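Local coordinates for hypothetical shikimate 5-dehydrogenase-like protein HI0607 (Haemophilus influenzae, PDB 1NPY) that catalyses the NADP(+)-dependent oxidation of shikimate to 3-dehydroshikimate in vitro, though so weakly that shikimate may not be its biological substrate, at residues Lys67-Met71 / Glu85-Thr89; Leu74-Ser80 / Gly95-Asn101. All coordinates share one frame; numbering follows the deposited sequence.

Contact 1. Residues Lys67-Met71 / Glu85-Thr89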
loop_
_atom_site.group_PDB
_atom_site.type_symbol
_atom_site.label_atom_id
_atom_site.label_comp_id
_atom_site.label_asym_id
_atom_site.label_seq_id
_atom_site.Cartn_x
_atom_site.Cartn_y
_atom_site.Cartn_z
ATOM N N LYS A 67 8.355 7.842 -6.410
ATOM C CA LYS A 67 7.523 8.187 -5.260
ATOM C C LYS A 67 8.157 9.292 -4.426
ATOM O O LYS A 67 7.457 10.073 -3.758
ATOM C CB LYS A 67 7.236 6.948 -4.400
ATOM C CG LYS A 67 6.327 5.909 -5.049
ATOM C CD LYS A 67 5.950 4.888 -3.971
ATOM C CE LYS A 67 4.984 3.834 -4.464
ATOM N NZ LYS A 67 4.870 2.845 -3.359
ATOM N N GLU A 68 9.482 9.403 -4.498
ATOM C CA GLU A 68 10.144 10.560 -3.903
ATOM C C GLU A 68 10.569 11.649 -4.886
ATOM O O GLU A 68 10.457 12.840 -4.588
ATOM C CB GLU A 68 11.347 10.122 -3.070
ATOM C CG GLU A 68 10.989 9.144 -1.970
ATOM C CD GLU A 68 10.805 7.714 -2.437
ATOM O OE1 GLU A 68 11.544 7.274 -3.350
ATOM O OE2 GLU A 68 9.907 7.032 -1.873
ATOM N N THR A 69 11.043 11.246 -6.059
ATOM C CA THR A 69 11.464 12.236 -7.058
ATOM C C THR A 69 10.355 13.119 -7.614
ATOM O O THR A 69 10.657 14.197 -8.118
ATOM C CB THR A 69 12.280 11.626 -8.223
ATOM O OG1 THR A 69 11.508 10.650 -8.938
ATOM C CG2 THR A 69 13.523 10.886 -7.710
ATOM N N CYS A 70 9.088 12.694 -7.540
ATOM C CA CYS A 70 8.002 13.566 -7.938
ATOM C C CYS A 70 7.780 14.746 -6.982
ATOM O O CYS A 70 7.142 15.726 -7.349
ATOM C CB CYS A 70 6.679 12.786 -8.053
ATOM S SG CYS A 70 5.937 12.203 -6.514
ATOM N N MET A 71 8.242 14.652 -5.746
ATOM C CA MET A 71 7.766 15.534 -4.692
ATOM C C MET A 71 8.125 17.014 -4.889
ATOM O O MET A 71 7.299 17.870 -4.584
ATOM C CB MET A 71 8.224 15.011 -3.333
ATOM C CG MET A 71 7.609 13.654 -3.007
ATOM S SD MET A 71 8.008 12.965 -1.398
ATOM C CE MET A 71 7.383 14.124 -0.310
ATOM N N GLU A 85 7.299 10.439 3.956
ATOM C CA GLU A 85 8.017 11.202 2.937
ATOM C C GLU A 85 8.063 10.480 1.594
ATOM O O GLU A 85 9.103 10.281 0.973
ATOM C CB GLU A 85 9.388 11.671 3.440
ATOM C CG GLU A 85 9.279 12.608 4.642
ATOM C CD GLU A 85 8.496 13.913 4.465
ATOM O OE1 GLU A 85 8.162 14.516 5.518
ATOM O OE2 GLU A 85 8.181 14.395 3.346
ATOM N N SER A 86 6.889 10.053 1.139
ATOM C CA SER A 86 6.768 9.302 -0.107
ATOM C C SER A 86 5.346 9.499 -0.621
ATOM O O SER A 86 4.416 9.360 0.168
ATOM C CB SER A 86 6.953 7.805 0.159
ATOM O OG SER A 86 7.081 7.055 -1.036
ATOM N N VAL A 87 5.172 9.731 -1.917
ATOM C CA VAL A 87 3.890 10.005 -2.554
ATOM C C VAL A 87 3.506 8.872 -3.493
ATOM O O VAL A 87 4.336 8.443 -4.310
ATOM C CB VAL A 87 3.980 11.307 -3.374
ATOM C CG1 VAL A 87 2.738 11.551 -4.218
ATOM C CG2 VAL A 87 4.151 12.485 -2.422
ATOM N N ASN A 88 2.267 8.397 -3.416
ATOM C CA ASN A 88 1.772 7.430 -4.396
ATOM C C ASN A 88 0.518 7.917 -5.125
ATOM O O ASN A 88 -0.043 7.237 -5.975
ATOM C CB ASN A 88 1.581 6.049 -3.779
ATOM C CG ASN A 88 0.203 5.878 -3.165
ATOM O OD1 ASN A 88 -0.348 6.873 -2.690
ATOM N ND2 ASN A 88 -0.359 4.656 -3.189
ATOM N N THR A 89 0.089 9.137 -4.832
ATOM C CA THR A 89 -1.155 9.681 -5.385
ATOM C C THR A 89 -1.076 11.190 -5.547
ATOM O O THR A 89 -0.713 11.862 -4.590
ATOM C CB THR A 89 -2.329 9.447 -4.430
ATOM O OG1 THR A 89 -2.411 8.044 -4.160
ATOM C CG2 THR A 89 -3.625 9.807 -5.101
#
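Glu68 and Ser86 meet through their polar ends, beside a backbone bond between Lys67 and Val87. The Ser86 hydroxyl donates to the Glu68 carboxylate, with OG 2.9 Å from OE2. It arrives on the anti side of that oxygen, 26° out of the carboxylate plane. The Glu68 chain bends at chi2 (79°), and this fold carries its carboxylate back toward the serine. Next to it, Val87 N donates to Lys67 O over 3.0 Å in a nearly straight bond (168° at the hydrogen).

Lys67 is the inferred proton donor/acceptor of the active site. Its first methylenes lie against the backbone of Val87, and Lys67 CG is 3.3 Å from Val87 O. The chain is extended beyond CG and runs alongside Asn88, the two side chains pointing the same way. Its NZ forms a weak, long ion pair with Asp103, the inferred substrate-binding residue. Asn88 OD1 accepts from the backbone N of Thr102 and from Thr89 OG1, which helps hold the amide, while only Asn88 CB comes near the lysine chain.

The other part of the contact is apolar. Met71 crosses Val87 at a slant, and its CG lies 3.7 Å from Val87 CG2. Cys70 SG lies 3.8 Å from Val87 CB. The valine is thus held by both residues at the end of the Glu68-Met71 type I turn. Met71 crosses Glu85 at about a right angle, with CE 3.8 Å from OE2. Glu85 has positive phi and closes the preceding helix in a Schellman motif.

The chemistry divides the contact in two. Valine, cysteine and methionine pack the turn. One backbone bond anchors Lys67, the Ser86-Glu68 bond holds the next residue, and the lysine amine extends toward the probable substrate site.

Contact 2. Residues Leu74-Ser80 / Gly95-Asn101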
loop_
_atom_site.group_PDB
_atom_site.type_symbol
_atom_site.label_atom_id
_atom_site.label_comp_id
_atom_site.label_asym_id
_atom_site.label_seq_id
_atom_site.Cartn_x
_atom_site.Cartn_y
_atom_site.Cartn_z
ATOM N N LEU A 74 5.334 19.080 -6.749
ATOM C CA LEU A 74 3.964 19.120 -6.254
ATOM C C LEU A 74 3.763 20.353 -5.393
ATOM O O LEU A 74 4.697 20.945 -4.845
ATOM C CB LEU A 74 3.634 17.872 -5.445
ATOM C CG LEU A 74 4.031 16.600 -6.210
ATOM C CD1 LEU A 74 3.767 15.397 -5.344
ATOM C CD2 LEU A 74 3.283 16.535 -7.508
ATOM N N ASP A 75 2.503 20.733 -5.270
ATOM C CA ASP A 75 2.154 21.954 -4.565
ATOM C C ASP A 75 1.881 21.803 -3.068
ATOM O O ASP A 75 2.121 22.728 -2.284
ATOM C CB ASP A 75 0.993 22.644 -5.276
ATOM C CG ASP A 75 1.341 23.018 -6.692
ATOM O OD1 ASP A 75 2.293 23.815 -6.859
ATOM O OD2 ASP A 75 0.769 22.529 -7.683
ATOM N N GLU A 76 1.362 20.660 -2.647
ATOM C CA GLU A 76 0.976 20.477 -1.255
ATOM C C GLU A 76 1.017 19.009 -0.876
ATOM O O GLU A 76 0.313 18.198 -1.474
ATOM C CB GLU A 76 -0.446 20.989 -1.101
ATOM C CG GLU A 76 -0.970 21.047 0.322
ATOM C CD GLU A 76 -2.371 21.621 0.343
ATOM O OE1 GLU A 76 -3.326 20.882 0.049
ATOM O OE2 GLU A 76 -2.514 22.837 0.597
ATOM N N ILE A 77 1.876 18.681 0.078
ATOM C CA ILE A 77 2.060 17.296 0.512
ATOM C C ILE A 77 1.180 17.109 1.741
ATOM O O ILE A 77 1.384 17.737 2.783
ATOM C CB ILE A 77 3.533 17.008 0.865
ATOM C CG1 ILE A 77 4.491 17.476 -0.229
ATOM C CG2 ILE A 77 3.738 15.528 1.156
ATOM C CD1 ILE A 77 4.441 16.704 -1.498
ATOM N N HIS A 78 0.155 16.278 1.586
ATOM C CA HIS A 78 -0.747 15.958 2.681
ATOM C C HIS A 78 -0.158 15.008 3.712
ATOM O O HIS A 78 0.844 14.353 3.445
ATOM C CB HIS A 78 -2.069 15.484 2.083
ATOM C CG HIS A 78 -2.959 16.629 1.729
ATOM N ND1 HIS A 78 -4.120 16.903 2.414
ATOM C CD2 HIS A 78 -2.809 17.623 0.821
ATOM C CE1 HIS A 78 -4.662 18.005 1.932
ATOM N NE2 HIS A 78 -3.881 18.468 0.975
ATOM N N PRO A 79 -0.748 14.942 4.899
ATOM C CA PRO A 79 -0.147 14.208 6.021
ATOM C C PRO A 79 0.148 12.740 5.760
ATOM O O PRO A 79 1.161 12.267 6.286
ATOM C CB PRO A 79 -1.181 14.359 7.142
ATOM C CG PRO A 79 -1.889 15.636 6.808
ATOM C CD PRO A 79 -1.963 15.678 5.303
ATOM N N SER A 80 -0.683 12.077 4.960
ATOM C CA SER A 80 -0.371 10.686 4.620
ATOM C C SER A 80 0.981 10.527 3.925
ATOM O O SER A 80 1.717 9.571 4.184
ATOM C CB SER A 80 -1.463 10.072 3.744
ATOM O OG SER A 80 -1.768 10.791 2.572
ATOM N N GLY A 95 -5.074 22.934 -11.238
ATOM C CA GLY A 95 -3.668 23.240 -11.380
ATOM C C GLY A 95 -2.851 23.129 -10.106
ATOM O O GLY A 95 -1.637 23.253 -10.207
ATOM N N PHE A 96 -3.468 22.881 -8.948
ATOM C CA PHE A 96 -2.808 22.811 -7.654
ATOM C C PHE A 96 -2.710 21.327 -7.329
ATOM O O PHE A 96 -3.732 20.675 -7.179
ATOM C CB PHE A 96 -3.623 23.553 -6.587
ATOM C CG PHE A 96 -2.922 23.763 -5.289
ATOM C CD1 PHE A 96 -1.992 24.763 -5.095
ATOM C CD2 PHE A 96 -3.226 22.942 -4.221
ATOM C CE1 PHE A 96 -1.376 24.925 -3.859
ATOM C CE2 PHE A 96 -2.639 23.114 -3.005
ATOM C CZ PHE A 96 -1.715 24.116 -2.810
ATOM N N LEU A 97 -1.493 20.785 -7.371
ATOM C CA LEU A 97 -1.275 19.357 -7.192
ATOM C C LEU A 97 -1.072 18.987 -5.729
ATOM O O LEU A 97 -0.034 19.279 -5.130
ATOM C CB LEU A 97 -0.063 18.881 -7.990
ATOM C CG LEU A 97 -0.043 19.187 -9.492
ATOM C CD1 LEU A 97 1.105 18.562 -10.268
ATOM C CD2 LEU A 97 -1.350 18.754 -10.131
ATOM N N ARG A 98 -2.024 18.217 -5.215
ATOM C CA ARG A 98 -2.028 17.759 -3.836
ATOM C C ARG A 98 -1.609 16.283 -3.826
ATOM O O ARG A 98 -1.980 15.507 -4.716
ATOM C CB ARG A 98 -3.404 17.912 -3.190
ATOM C CG ARG A 98 -3.987 19.320 -3.171
ATOM C CD ARG A 98 -5.234 19.434 -2.297
ATOM N NE ARG A 98 -5.535 20.820 -1.915
ATOM C CZ ARG A 98 -6.371 21.638 -2.541
ATOM N NH1 ARG A 98 -7.020 21.244 -3.618
ATOM N NH2 ARG A 98 -6.587 22.872 -2.088
ATOM N N ALA A 99 -0.742 15.960 -2.878
ATOM C CA ALA A 99 -0.058 14.669 -2.814
ATOM C C ALA A 99 -0.513 13.907 -1.579
ATOM O O ALA A 99 -0.502 14.478 -0.494
ATOM C CB ALA A 99 1.444 14.887 -2.725
ATOM N N TYR A 100 -0.759 12.606 -1.745
ATOM C CA TYR A 100 -1.192 11.693 -0.689
ATOM C C TYR A 100 -0.430 10.371 -0.779
ATOM O O TYR A 100 0.267 10.085 -1.746
ATOM C CB TYR A 100 -2.683 11.352 -0.852
ATOM C CG TYR A 100 -3.591 12.559 -0.867
ATOM C CD1 TYR A 100 -4.233 13.003 0.287
ATOM C CD2 TYR A 100 -3.785 13.278 -2.039
ATOM C CE1 TYR A 100 -5.042 14.140 0.241
ATOM C CE2 TYR A 100 -4.617 14.394 -2.095
ATOM C CZ TYR A 100 -5.247 14.810 -0.951
ATOM O OH TYR A 100 -6.042 15.941 -0.999
ATOM N N ASN A 101 -0.522 9.595 0.292
ATOM C CA ASN A 101 -0.040 8.225 0.238
ATOM C C ASN A 101 -1.144 7.282 0.693
ATOM O O ASN A 101 -1.347 7.089 1.883
ATOM C CB ASN A 101 1.268 8.014 0.980
ATOM C CG ASN A 101 1.870 6.673 0.632
ATOM O OD1 ASN A 101 1.204 5.670 0.817
ATOM N ND2 ASN A 101 3.057 6.664 0.032
#
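Glu76 CG stands anti to the backbone N (chi1 -173°) and the chain continues extended, which carries OE1 to Arg98 and His78. Arg98 CG is anti to its carbonyl carbon instead (chi1 -58°), and its chain runs alongside Glu76. The backbones form a parallel beta pair at the edge of the mixed sheet of the substrate-binding domain. Glu76 pairs with Arg98 and Ile77 with Ala99.

The Arg98 salt bridge joins NE to Glu76 OE1 at 3.0 Å, near the guanidinium plane. His78 NE2 donates to the same oxygen from the opposite face of the carboxylate. The two bonds probably help keep Glu76 ionised. Arg98 also pairs with Asp93. Tyr100 OH sits over the centre of the His78 ring, and the rings meet obliquely, their planes 31° apart.

Asp75 CB sits over a face of the Phe96 ring, 3.8 Å from its centroid. Asp75 OD2 accepts from Leu97 N through its anti lone pair and forms a salt bridge to Arg53. On the face bearing Ile77, Ala99 CB packs against Leu74 CD1 (3.5 Å) and Ile77 CD1. Asn101 OD1 caps Tyr104 N, ND2 donates to Ser86 O, and backbone N donates almost straight to Ser80 OG, 2.9 Å away.

How the contacts relate
From the N terminus, the chain leaves strand 59-62 and enters the loop holding 67-71. It passes through 74-80, with edge strand 76-77 and the start of helix 79-82. At 85-89 it returns to the first loop, and contact 1 closes there. Strand 89-93 then turns back into strand 96-100, which closes contact 2 on 74-80. The segments alternate, so the two contacts cross rather than nest. They also touch. Ser86 is joined to Asn101, Thr89 O probably binds Tyr100 N, and Val87 packs on Ala99. Together they tie the loop of Lys67 to the sheet edge and to the start of helix 102-113, which carries Asp103.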